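Local coordinates for protein glucosidase (Croceicoccus marinus, PDB 5Z3K) that probably hydrolyses O-glycosidic bonds as a family GH39 beta-glucosidase from a deep-sea bacterium, at residues N232-M237 with A378-Y383; N355-L360 with I374-I379; S27-P32 with D92-Q97; Y57-R62 with A103-T108. One frame throughout, in Å; residues are numbered along the deposited sequence.

Contact 1 (N232-M237 with A378-Y383); sequences NSRDPM and AIPDMY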
loop_
_atom_site.group_PDB
_atom_site.type_symbol
_atom_site.label_atom_id
_atom_site.label_comp_id
_atom_site.label_asym_id
_atom_site.label_seq_id
_atom_site.Cartn_x
_atom_site.Cartn_y
_atom_site.Cartn_z
ATOM N N ASN A 232 -0.347 17.407 -4.240
ATOM C CA ASN A 232 -0.991 18.679 -4.529
ATOM C C ASN A 232 -2.243 18.916 -3.691
ATOM O O ASN A 232 -2.972 19.882 -3.946
ATOM C CB ASN A 232 -1.318 18.768 -6.022
ATOM C CG ASN A 232 -1.704 20.172 -6.451
ATOM O OD1 ASN A 232 -2.774 20.382 -7.021
ATOM N ND2 ASN A 232 -0.852 21.145 -6.140
ATOM N N SER A 233 -2.504 18.071 -2.690
ATOM C CA SER A 233 -3.664 18.249 -1.816
ATOM C C SER A 233 -3.286 18.158 -0.340
ATOM O O SER A 233 -3.900 18.808 0.519
ATOM C CB SER A 233 -4.742 17.200 -2.133
ATOM O OG SER A 233 -4.456 15.960 -1.491
ATOM N N ARG A 234 -2.267 17.348 -0.043
ATOM C CA ARG A 234 -1.945 16.926 1.325
ATOM C C ARG A 234 -3.192 16.488 2.090
ATOM O O ARG A 234 -3.267 16.676 3.304
ATOM C CB ARG A 234 -1.213 18.021 2.116
ATOM C CG ARG A 234 -0.000 18.624 1.438
ATOM C CD ARG A 234 0.945 17.589 0.902
ATOM N NE ARG A 234 2.281 17.796 1.438
ATOM C CZ ARG A 234 3.345 18.106 0.709
ATOM N NH1 ARG A 234 3.244 18.235 -0.603
ATOM N NH2 ARG A 234 4.513 18.267 1.299
ATOM N N ASP A 235 -4.174 15.908 1.391
ATOM C CA ASP A 235 -5.470 15.575 1.985
ATOM C C ASP A 235 -5.581 14.060 2.103
ATOM O O ASP A 235 -5.651 13.370 1.070
ATOM C CB ASP A 235 -6.616 16.137 1.126
ATOM C CG ASP A 235 -7.995 15.984 1.776
ATOM O OD1 ASP A 235 -8.102 15.278 2.801
ATOM O OD2 ASP A 235 -8.978 16.596 1.260
ATOM N N PRO A 236 -5.602 13.493 3.319
ATOM C CA PRO A 236 -5.652 12.023 3.443
ATOM C C PRO A 236 -6.955 11.422 2.949
ATOM O O PRO A 236 -7.031 10.196 2.786
ATOM C CB PRO A 236 -5.452 11.786 4.952
ATOM C CG PRO A 236 -5.941 13.058 5.595
ATOM C CD PRO A 236 -5.555 14.162 4.630
HETATM N N MSE A 237 -7.975 12.243 2.703
HETATM C CA MSE A 237 -9.233 11.770 2.146
HETATM C C MSE A 237 -9.105 11.349 0.672
HETATM O O MSE A 237 -9.938 10.588 0.187
HETATM C CB MSE A 237 -10.315 12.856 2.303
HETATM C CG MSE A 237 -11.752 12.404 1.990
HETATM SE SE MSE A 237 -12.383 10.882 3.080
HETATM C CE MSE A 237 -12.560 11.768 4.821
ATOM N N ALA A 378 -3.656 17.841 10.204
ATOM C CA ALA A 378 -4.214 19.096 9.704
ATOM C C ALA A 378 -3.730 19.338 8.280
ATOM O O ALA A 378 -2.521 19.387 8.035
ATOM C CB ALA A 378 -3.821 20.266 10.611
ATOM N N ILE A 379 -4.669 19.470 7.347
ATOM C CA ILE A 379 -4.312 19.943 6.006
ATOM C C ILE A 379 -3.720 21.343 6.129
ATOM O O ILE A 379 -4.335 22.213 6.774
ATOM C CB ILE A 379 -5.545 19.959 5.087
ATOM C CG1 ILE A 379 -6.079 18.543 4.844
ATOM C CG2 ILE A 379 -5.212 20.638 3.767
ATOM C CD1 ILE A 379 -7.506 18.528 4.302
ATOM N N PRO A 380 -2.546 21.618 5.567
ATOM C CA PRO A 380 -1.994 22.977 5.667
ATOM C C PRO A 380 -2.872 23.994 4.947
ATOM O O PRO A 380 -3.525 23.690 3.942
ATOM C CB PRO A 380 -0.614 22.849 5.009
ATOM C CG PRO A 380 -0.271 21.378 5.144
ATOM C CD PRO A 380 -1.583 20.663 4.990
ATOM N N ASP A 381 -2.868 25.225 5.474
ATOM C CA ASP A 381 -3.744 26.279 4.956
ATOM C C ASP A 381 -3.623 26.443 3.449
ATOM O O ASP A 381 -4.633 26.597 2.753
ATOM C CB ASP A 381 -3.435 27.616 5.634
ATOM C CG ASP A 381 -3.618 27.567 7.123
ATOM O OD1 ASP A 381 -4.638 27.013 7.577
ATOM O OD2 ASP A 381 -2.731 28.072 7.841
HETATM N N MSE A 382 -2.405 26.418 2.918
HETATM C CA MSE A 382 -2.256 26.719 1.505
HETATM C C MSE A 382 -2.934 25.662 0.643
HETATM O O MSE A 382 -3.260 25.924 -0.510
HETATM C CB MSE A 382 -0.790 26.860 1.122
HETATM C CG MSE A 382 0.027 25.637 1.379
HETATM SE SE MSE A 382 1.753 25.762 0.477
HETATM C CE MSE A 382 2.680 24.472 1.573
ATOM N N TYR A 383 -3.188 24.481 1.206
ATOM C CA TYR A 383 -3.899 23.448 0.462
ATOM C C TYR A 383 -5.409 23.495 0.668
ATOM O O TYR A 383 -6.124 22.658 0.105
ATOM C CB TYR A 383 -3.343 22.062 0.821
ATOM C CG TYR A 383 -1.941 21.851 0.286
ATOM C CD1 TYR A 383 -1.716 21.533 -1.053
ATOM C CD2 TYR A 383 -0.838 22.000 1.118
ATOM C CE1 TYR A 383 -0.419 21.359 -1.539
ATOM C CE2 TYR A 383 0.441 21.834 0.643
ATOM C CZ TYR A 383 0.654 21.511 -0.675
ATOM O OH TYR A 383 1.953 21.347 -1.104
HETATM O O HOH W 1 -6.299 20.011 -0.145
#
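R234 sets its CG over the ring of Y383. CB meets CD of P380 at 3.9 Å. CG sits over one face of the Y383 ring, off toward the rim and 3.5 Å from the centroid, a CH-pi contact. With CG anti to its own carbonyl carbon (chi1 -51°) and bends at chi2 and chi3, the chain carries the guanidinium on toward the hydroxyl end of Y383, the two planes 24° apart. NH1 ends 3.4 Å from Y383 OH at an angle too poor for a hydrogen bond; its bond goes instead to the carbonyl of D231. Beside this pair, CD1 of I379 rests 3.6 Å from CG of D235, whose carboxylate forms a salt bridge with R413 and, through OD1, caps M237 N ahead of helix 238-252. S233 OG accepts from D235 N, an ST turn, and is also hydrogen-bonded to D238. One water donates to both S233 O and Y383 O. The contact thus joins the loop after barrel strand 223-229 to the loop after sheet strand 369-376, and its chemistry implies that direct cohesion between the segments is chiefly apolar and CH-pi, while the polar groups turn to the water and to neighbouring residues.

Contact 2 (N355-L360 with I374-I379); sequences NGFAAL and ISNYAI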
loop_
_atom_site.group_PDB
_atom_site.type_symbol
_atom_site.label_atom_id
_atom_site.label_comp_id
_atom_site.label_asym_id
_atom_site.label_seq_id
_atom_site.Cartn_x
_atom_site.Cartn_y
_atom_site.Cartn_z
ATOM N N ASN A 355 -12.094 15.798 8.941
ATOM C CA ASN A 355 -11.152 16.895 8.726
ATOM C C ASN A 355 -9.781 16.621 9.334
ATOM O O ASN A 355 -9.059 17.555 9.690
ATOM C CB ASN A 355 -11.676 18.205 9.304
ATOM C CG ASN A 355 -13.160 18.330 9.196
ATOM O OD1 ASN A 355 -13.870 18.243 10.198
ATOM N ND2 ASN A 355 -13.648 18.536 7.984
ATOM N N GLY A 356 -9.418 15.355 9.482
ATOM C CA GLY A 356 -8.070 15.002 9.875
ATOM C C GLY A 356 -7.931 14.450 11.278
ATOM O O GLY A 356 -6.831 13.997 11.634
ATOM N N PHE A 357 -8.986 14.469 12.097
ATOM C CA PHE A 357 -8.945 13.810 13.405
ATOM C C PHE A 357 -9.610 12.448 13.239
ATOM O O PHE A 357 -10.801 12.269 13.500
ATOM C CB PHE A 357 -9.595 14.640 14.509
ATOM C CG PHE A 357 -9.289 14.122 15.891
ATOM C CD1 PHE A 357 -8.080 14.421 16.503
ATOM C CD2 PHE A 357 -10.191 13.302 16.558
ATOM C CE1 PHE A 357 -7.772 13.928 17.765
ATOM C CE2 PHE A 357 -9.896 12.809 17.828
ATOM C CZ PHE A 357 -8.683 13.118 18.432
ATOM N N ALA A 358 -8.816 11.475 12.802
ATOM C CA ALA A 358 -9.318 10.177 12.362
ATOM C C ALA A 358 -9.081 9.135 13.442
ATOM O O ALA A 358 -8.022 9.118 14.069
ATOM C CB ALA A 358 -8.619 9.751 11.074
ATOM N N ALA A 359 -10.060 8.261 13.649
ATOM C CA ALA A 359 -9.950 7.253 14.686
ATOM C C ALA A 359 -10.553 5.949 14.185
ATOM O O ALA A 359 -11.494 5.944 13.385
ATOM C CB ALA A 359 -10.631 7.718 15.984
ATOM N N LEU A 360 -10.003 4.843 14.685
ATOM C CA LEU A 360 -10.328 3.506 14.218
ATOM C C LEU A 360 -10.104 2.540 15.370
ATOM O O LEU A 360 -9.113 2.657 16.098
ATOM C CB LEU A 360 -9.457 3.129 13.005
ATOM C CG LEU A 360 -9.611 1.738 12.387
ATOM C CD1 LEU A 360 -10.983 1.544 11.767
ATOM C CD2 LEU A 360 -8.525 1.490 11.330
ATOM N N ILE A 374 -5.575 6.661 16.696
ATOM C CA ILE A 374 -6.014 8.044 16.577
ATOM C C ILE A 374 -4.936 8.843 15.867
ATOM O O ILE A 374 -3.780 8.851 16.304
ATOM C CB ILE A 374 -6.292 8.679 17.955
ATOM C CG1 ILE A 374 -7.291 7.850 18.763
ATOM C CG2 ILE A 374 -6.743 10.134 17.783
ATOM C CD1 ILE A 374 -7.296 8.211 20.248
ATOM N N SER A 375 -5.311 9.546 14.801
ATOM C CA SER A 375 -4.400 10.485 14.154
ATOM C C SER A 375 -5.014 11.871 14.179
ATOM O O SER A 375 -6.196 12.036 13.855
ATOM C CB SER A 375 -4.077 10.089 12.713
ATOM O OG SER A 375 -3.164 11.020 12.129
ATOM N N ASN A 376 -4.210 12.856 14.562
ATOM C CA ASN A 376 -4.596 14.262 14.542
ATOM C C ASN A 376 -3.786 14.930 13.435
ATOM O O ASN A 376 -2.635 15.325 13.647
ATOM C CB ASN A 376 -4.345 14.906 15.911
ATOM C CG ASN A 376 -5.008 16.261 16.044
ATOM O OD1 ASN A 376 -5.760 16.684 15.163
ATOM N ND2 ASN A 376 -4.746 16.943 17.149
ATOM N N TYR A 377 -4.382 15.037 12.249
ATOM C CA TYR A 377 -3.716 15.566 11.067
ATOM C C TYR A 377 -4.428 16.819 10.574
ATOM O O TYR A 377 -5.657 16.845 10.480
ATOM C CB TYR A 377 -3.678 14.523 9.930
ATOM C CG TYR A 377 -3.122 15.122 8.659
ATOM C CD1 TYR A 377 -1.749 15.253 8.482
ATOM C CD2 TYR A 377 -3.961 15.626 7.673
ATOM C CE1 TYR A 377 -1.233 15.829 7.349
ATOM C CE2 TYR A 377 -3.449 16.221 6.535
ATOM C CZ TYR A 377 -2.080 16.318 6.385
ATOM O OH TYR A 377 -1.557 16.898 5.250
ATOM N N ALA A 378 -3.656 17.841 10.204
ATOM C CA ALA A 378 -4.214 19.096 9.704
ATOM C C ALA A 378 -3.730 19.338 8.280
ATOM O O ALA A 378 -2.521 19.387 8.035
ATOM C CB ALA A 378 -3.821 20.266 10.611
ATOM N N ILE A 379 -4.669 19.470 7.347
ATOM C CA ILE A 379 -4.312 19.943 6.006
ATOM C C ILE A 379 -3.720 21.343 6.129
ATOM O O ILE A 379 -4.335 22.213 6.774
ATOM C CB ILE A 379 -5.545 19.959 5.087
ATOM C CG1 ILE A 379 -6.079 18.543 4.844
ATOM C CG2 ILE A 379 -5.212 20.638 3.767
ATOM C CD1 ILE A 379 -7.506 18.528 4.302
HETATM O O HOH W 2 -7.463 19.088 8.162
#
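F357 and N376 face each other in an antiparallel beta hairpin, strands 357-363 and 369-376, within the large mixed sheet that accompanies the barrel. The short strand segments run at 174° to each other. F357-N376 and A359-I374 are non-hydrogen-bonded pairs; between them A358 and S375 form the hydrogen-bonded pair, exchanging two backbone bonds (A358 N to S375 O, S375 N to A358 O). Packing is tight on the face carrying F357, A359, I374 and N376. F357 has CG anti to its backbone N (chi1 -167°), which lays the ring alongside I374, and CZ comes within 3.6 Å of I374 CG2. Nearer the backbone, at the CD1 edge of the same ring, the N376 amide stands with its plane 80° from that of the ring and OD1 3.5 Å from F357 CD1. A7 and L9 of strand 6-13 also pack on F357, while N376 ND2 is bonded to the carbonyls of L470 and Y421. On the other face, S375 OG reaches A282 O of helix 277-291. The close approach lasts as far as G356, whose CA lies 3.1 Å from Y377 O; beyond it, direct bonding gives way to a water that receives the N-H of I379 and donates to N355 O. The last direct bond before that water runs from Y377 N to G356 O, 2.7 Å long, with the donor well above the carbonyl plane.

Contact 3 (S27-P32 with D92-Q97); sequences SGIPAP and DTWVGQ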
loop_
_atom_site.group_PDB
_atom_site.type_symbol
_atom_site.label_atom_id
_atom_site.label_comp_id
_atom_site.label_asym_id
_atom_site.label_seq_id
_atom_site.Cartn_x
_atom_site.Cartn_y
_atom_site.Cartn_z
ATOM N N SER A 27 5.375 -1.606 -0.446
ATOM C CA SER A 27 6.409 -1.965 -1.395
ATOM C C SER A 27 7.748 -1.549 -0.808
ATOM O O SER A 27 7.813 -0.865 0.217
ATOM C CB SER A 27 6.178 -1.303 -2.757
ATOM O OG SER A 27 6.538 0.060 -2.707
ATOM N N GLY A 28 8.815 -1.973 -1.468
ATOM C CA GLY A 28 10.169 -1.698 -1.028
ATOM C C GLY A 28 10.959 -2.972 -0.794
ATOM O O GLY A 28 10.448 -4.087 -0.898
ATOM N N ILE A 29 12.232 -2.777 -0.452
ATOM C CA ILE A 29 13.212 -3.834 -0.231
ATOM C C ILE A 29 13.431 -3.956 1.276
ATOM O O ILE A 29 13.995 -3.038 1.895
ATOM C CB ILE A 29 14.528 -3.538 -0.969
ATOM C CG1 ILE A 29 14.283 -3.493 -2.489
ATOM C CG2 ILE A 29 15.588 -4.567 -0.594
ATOM C CD1 ILE A 29 15.443 -2.892 -3.311
ATOM N N PRO A 30 13.011 -5.056 1.915
ATOM C CA PRO A 30 13.062 -5.124 3.380
ATOM C C PRO A 30 14.392 -5.569 3.968
ATOM O O PRO A 30 14.582 -5.405 5.181
ATOM C CB PRO A 30 11.963 -6.148 3.712
ATOM C CG PRO A 30 11.911 -7.044 2.524
ATOM C CD PRO A 30 12.207 -6.153 1.331
ATOM N N ALA A 31 15.305 -6.100 3.161
ATOM C CA ALA A 31 16.525 -6.725 3.661
ATOM C C ALA A 31 17.403 -7.087 2.466
ATOM O O ALA A 31 16.904 -7.180 1.338
ATOM C CB ALA A 31 16.207 -7.981 4.491
ATOM N N PRO A 32 18.710 -7.266 2.688
ATOM C CA PRO A 32 19.614 -7.615 1.582
ATOM C C PRO A 32 19.231 -8.908 0.875
ATOM O O PRO A 32 18.608 -9.803 1.449
ATOM C CB PRO A 32 20.977 -7.767 2.273
ATOM C CG PRO A 32 20.876 -6.961 3.492
ATOM C CD PRO A 32 19.447 -6.951 3.922
ATOM N N ASP A 92 13.996 -14.934 -5.227
ATOM C CA ASP A 92 13.715 -16.006 -4.276
ATOM C C ASP A 92 13.946 -15.539 -2.848
ATOM O O ASP A 92 13.180 -15.878 -1.941
ATOM C CB ASP A 92 14.612 -17.219 -4.544
ATOM C CG ASP A 92 14.168 -18.046 -5.731
ATOM O OD1 ASP A 92 13.100 -17.765 -6.314
ATOM O OD2 ASP A 92 14.916 -18.985 -6.085
ATOM N N THR A 93 15.022 -14.787 -2.626
ATOM C CA THR A 93 15.344 -14.336 -1.280
ATOM C C THR A 93 14.266 -13.396 -0.751
ATOM O O THR A 93 13.788 -13.550 0.379
ATOM C CB THR A 93 16.717 -13.675 -1.291
ATOM O OG1 THR A 93 17.684 -14.676 -1.632
ATOM C CG2 THR A 93 17.075 -13.086 0.067
ATOM N N TRP A 94 13.840 -12.441 -1.577
ATOM C CA TRP A 94 12.824 -11.493 -1.134
ATOM C C TRP A 94 11.466 -12.164 -0.971
ATOM O O TRP A 94 10.700 -11.821 -0.057
ATOM C CB TRP A 94 12.760 -10.323 -2.112
ATOM C CG TRP A 94 13.953 -9.395 -1.988
ATOM C CD1 TRP A 94 14.468 -8.884 -0.835
ATOM C CD2 TRP A 94 14.752 -8.856 -3.057
ATOM N NE1 TRP A 94 15.544 -8.071 -1.112
ATOM C CE2 TRP A 94 15.740 -8.037 -2.467
ATOM C CE3 TRP A 94 14.739 -9.004 -4.450
ATOM C CZ2 TRP A 94 16.709 -7.359 -3.224
ATOM C CZ3 TRP A 94 15.704 -8.328 -5.208
ATOM C CH2 TRP A 94 16.674 -7.519 -4.589
ATOM N N VAL A 95 11.146 -13.124 -1.844
ATOM C CA VAL A 95 9.901 -13.876 -1.691
ATOM C C VAL A 95 9.918 -14.657 -0.384
ATOM O O VAL A 95 8.941 -14.667 0.374
ATOM C CB VAL A 95 9.684 -14.796 -2.905
ATOM C CG1 VAL A 95 8.636 -15.873 -2.619
ATOM C CG2 VAL A 95 9.288 -13.963 -4.128
ATOM N N GLY A 96 11.040 -15.316 -0.092
ATOM C CA GLY A 96 11.135 -16.050 1.156
ATOM C C GLY A 96 11.042 -15.144 2.369
ATOM O O GLY A 96 10.394 -15.488 3.360
ATOM N N GLN A 97 11.663 -13.963 2.299
ATOM C CA GLN A 97 11.551 -13.011 3.403
ATOM C C GLN A 97 10.105 -12.606 3.618
ATOM O O GLN A 97 9.621 -12.564 4.757
ATOM C CB GLN A 97 12.393 -11.764 3.130
ATOM C CG GLN A 97 13.904 -11.989 3.212
ATOM C CD GLN A 97 14.691 -10.820 2.653
ATOM O OE1 GLN A 97 14.118 -9.790 2.276
ATOM N NE2 GLN A 97 16.018 -10.971 2.588
#
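The loop backbone of 27-32 passes alongside helix 89-100, its nearest alpha carbons, those of A31 and W94, 7.7 Å apart. The setting is a TIM barrel: the loop leaves the first strand of the eight-stranded parallel barrel, and the helix precedes the third. Two side chains of the helix, one turn apart, take successive carbonyls of the loop. The indole N-H of W94 points at A31 O, 2.9 Å from NE1, with the oxygen lying in the ring plane and the bond running nearly along the C=O axis. Next to this bond, CG2 of I29 comes 3.5 Å from NE1 and 3.9 Å from CE2, while P30 CD approaches CD1 more loosely. W59 is a further neighbour of the indole, the two ring planes about 30° apart. Q97, extended beyond CG, reaches the loop and gives NE2 to P32 O, a longer and less straight bond with the donor tilted 28° from the carbonyl plane. P30 and Q97 also share L43 of helix 43-48 as a neighbour. At the far end of the Q97 amide, OE1 is buried with no polar partner, 3.5 Å from both P30 CG and A31 CB.

Contact 4 (Y57-R62 with A103-T108); sequences YDWVSR and ANILFT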
loop_
_atom_site.group_PDB
_atom_site.type_symbol
_atom_site.label_atom_id
_atom_site.label_comp_id
_atom_site.label_asym_id
_atom_site.label_seq_id
_atom_site.Cartn_x
_atom_site.Cartn_y
_atom_site.Cartn_z
ATOM N N TYR A 57 7.587 -4.578 -7.156
ATOM C CA TYR A 57 8.132 -3.742 -8.227
ATOM C C TYR A 57 9.462 -3.099 -7.834
ATOM O O TYR A 57 10.376 -2.991 -8.664
ATOM C CB TYR A 57 7.098 -2.677 -8.611
ATOM C CG TYR A 57 7.554 -1.749 -9.714
ATOM C CD1 TYR A 57 7.496 -2.147 -11.045
ATOM C CD2 TYR A 57 8.014 -0.468 -9.427
ATOM C CE1 TYR A 57 7.910 -1.300 -12.069
ATOM C CE2 TYR A 57 8.423 0.394 -10.445
ATOM C CZ TYR A 57 8.370 -0.034 -11.761
ATOM O OH TYR A 57 8.790 0.808 -12.767
ATOM N N ASP A 58 9.623 -2.710 -6.569
ATOM C CA ASP A 58 10.867 -2.039 -6.204
ATOM C C ASP A 58 12.023 -3.008 -5.951
ATOM O O ASP A 58 13.174 -2.567 -5.860
ATOM C CB ASP A 58 10.621 -1.121 -5.006
ATOM C CG ASP A 58 9.663 0.007 -5.356
ATOM O OD1 ASP A 58 9.932 0.742 -6.331
ATOM O OD2 ASP A 58 8.611 0.129 -4.704
ATOM N N TRP A 59 11.754 -4.306 -5.891
ATOM C CA TRP A 59 12.819 -5.295 -5.874
ATOM C C TRP A 59 13.594 -5.270 -7.195
ATOM O O TRP A 59 13.183 -4.666 -8.189
ATOM C CB TRP A 59 12.258 -6.699 -5.652
ATOM C CG TRP A 59 11.456 -6.910 -4.391
ATOM C CD1 TRP A 59 11.334 -6.050 -3.310
ATOM C CD2 TRP A 59 10.665 -8.060 -4.076
ATOM N NE1 TRP A 59 10.518 -6.608 -2.357
ATOM C CE2 TRP A 59 10.090 -7.838 -2.801
ATOM C CE3 TRP A 59 10.388 -9.262 -4.747
ATOM C CZ2 TRP A 59 9.257 -8.777 -2.184
ATOM C CZ3 TRP A 59 9.550 -10.189 -4.143
ATOM C CH2 TRP A 59 8.993 -9.940 -2.864
ATOM N N VAL A 60 14.735 -5.956 -7.192
ATOM C CA VAL A 60 15.460 -6.240 -8.426
ATOM C C VAL A 60 14.877 -7.525 -9.006
ATOM O O VAL A 60 15.512 -8.587 -8.963
ATOM C CB VAL A 60 16.977 -6.337 -8.153
ATOM C CG1 VAL A 60 17.754 -6.667 -9.438
ATOM C CG2 VAL A 60 17.481 -5.025 -7.545
ATOM N N SER A 61 13.647 -7.439 -9.531
ATOM C CA SER A 61 12.846 -8.611 -9.903
ATOM C C SER A 61 12.024 -8.316 -11.146
ATOM O O SER A 61 10.826 -8.610 -11.217
ATOM C CB SER A 61 11.922 -9.038 -8.761
ATOM O OG SER A 61 12.678 -9.293 -7.592
ATOM N N ARG A 62 12.676 -7.733 -12.146
ATOM C CA ARG A 62 12.018 -7.306 -13.369
ATOM C C ARG A 62 12.184 -8.358 -14.457
ATOM O O ARG A 62 13.205 -9.048 -14.536
ATOM C CB ARG A 62 12.589 -5.969 -13.847
ATOM C CG ARG A 62 12.468 -4.853 -12.835
ATOM C CD ARG A 62 11.033 -4.425 -12.661
ATOM N NE ARG A 62 10.965 -3.345 -11.683
ATOM C CZ ARG A 62 11.253 -2.069 -11.934
ATOM N NH1 ARG A 62 11.613 -1.676 -13.156
ATOM N NH2 ARG A 62 11.164 -1.176 -10.956
ATOM N N ALA A 103 3.187 -12.508 4.931
ATOM C CA ALA A 103 2.583 -11.614 3.956
ATOM C C ALA A 103 2.418 -12.287 2.593
ATOM O O ALA A 103 3.204 -13.157 2.195
ATOM C CB ALA A 103 3.417 -10.344 3.819
ATOM N N ASN A 104 1.368 -11.889 1.886
ATOM C CA ASN A 104 1.192 -12.293 0.498
ATOM C C ASN A 104 1.990 -11.375 -0.427
ATOM O O ASN A 104 2.540 -10.353 -0.016
ATOM C CB ASN A 104 -0.288 -12.284 0.127
ATOM C CG ASN A 104 -1.014 -13.506 0.643
ATOM O OD1 ASN A 104 -1.143 -14.505 -0.054
ATOM N ND2 ASN A 104 -1.481 -13.432 1.869
ATOM N N ILE A 105 2.050 -11.740 -1.704
ATOM C CA ILE A 105 2.888 -11.023 -2.655
ATOM C C ILE A 105 2.045 -10.572 -3.839
ATOM O O ILE A 105 1.205 -11.331 -4.344
ATOM C CB ILE A 105 4.089 -11.881 -3.102
ATOM C CG1 ILE A 105 4.994 -12.138 -1.891
ATOM C CG2 ILE A 105 4.890 -11.175 -4.184
ATOM C CD1 ILE A 105 6.041 -13.225 -2.094
ATOM N N LEU A 106 2.237 -9.315 -4.241
ATOM C CA LEU A 106 1.720 -8.763 -5.489
ATOM C C LEU A 106 2.928 -8.647 -6.406
ATOM O O LEU A 106 3.789 -7.779 -6.210
ATOM C CB LEU A 106 1.050 -7.416 -5.252
ATOM C CG LEU A 106 0.663 -6.600 -6.482
ATOM C CD1 LEU A 106 -0.455 -7.335 -7.189
ATOM C CD2 LEU A 106 0.219 -5.202 -6.068
ATOM N N PHE A 107 3.038 -9.569 -7.357
ATOM C CA PHE A 107 4.228 -9.657 -8.189
ATOM C C PHE A 107 4.000 -8.837 -9.452
ATOM O O PHE A 107 3.163 -9.193 -10.288
ATOM C CB PHE A 107 4.558 -11.110 -8.520
ATOM C CG PHE A 107 5.958 -11.300 -9.016
ATOM C CD1 PHE A 107 6.324 -10.858 -10.284
ATOM C CD2 PHE A 107 6.918 -11.883 -8.203
ATOM C CE1 PHE A 107 7.614 -11.010 -10.736
ATOM C CE2 PHE A 107 8.212 -12.041 -8.651
ATOM C CZ PHE A 107 8.561 -11.604 -9.921
ATOM N N THR A 108 4.756 -7.753 -9.600
ATOM C CA THR A 108 4.602 -6.874 -10.750
ATOM C C THR A 108 5.492 -7.376 -11.884
ATOM O O THR A 108 6.717 -7.459 -11.735
ATOM C CB THR A 108 4.936 -5.422 -10.405
ATOM O OG1 THR A 108 4.115 -4.983 -9.310
ATOM C CG2 THR A 108 4.666 -4.508 -11.604
HETATM O O HOH W 3 8.684 -8.425 -13.319
HETATM O O HOH W 4 8.647 -7.499 -9.852
#
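Y57 and T108 meet through carbon: CG2 of T108 lies 3.7 Å from CD1 of Y57, and Y57 CB is 3.9 Å from T108 CB. With chi1 at -57° (OG1 beside the backbone N), CG2 falls anti to the backbone N, and T108 turns its methyl to the ring and its hydroxyl elsewhere, to E153. Earlier in strand 104-109, the third strand of the TIM barrel, CD1 of I105 stands 4.5 Å from CH2 at the edge of the W59 indole, a loose touch. F107 brings CE1 and CZ to about 4.0 Å from S61 O, again without close packing. One water donates to both S61 O and T108 O, at 3.0 and 2.7 Å; a second lies close to the same two oxygens, but whether it donates to both is uncertain. Outward from this shell, R62 ties the loop to itself. Its NE and NH2 grip Y57 O side-on, at 3.1 and 3.0 Å, with that oxygen in the guanidinium plane, while the centre of the same guanidinium is covered by Y57 CE1. R62 NH1 goes on to the carbonyls of S111 and I113. S61 OG is held by T91, and W59 O by H311. The chemistry implies a loop held in part by its own arginine and by polar neighbours, which meets the strand directly through apolar surface and indirectly through water.

From the N terminus, contact 3 opens first, at the loop after strand 25-27, and contact 4 at the loop after strand 53-55; helix 89-100 then closes contact 3 and strand 104-109 closes contact 4, so the two loops cross. Their centres lie 8 Å apart and they touch, with S27 OG and D58 OD2 2.9 Å apart, tying together the first three barrel strands and the helix between. On the opposite side of the chain's centre, contact 1 opens after strand 223-229 and encloses the short hairpin of contact 2. Their second segments overlap at A378-I379, so that barrel and mixed sheet are joined there, R234 O meeting Y377 OH.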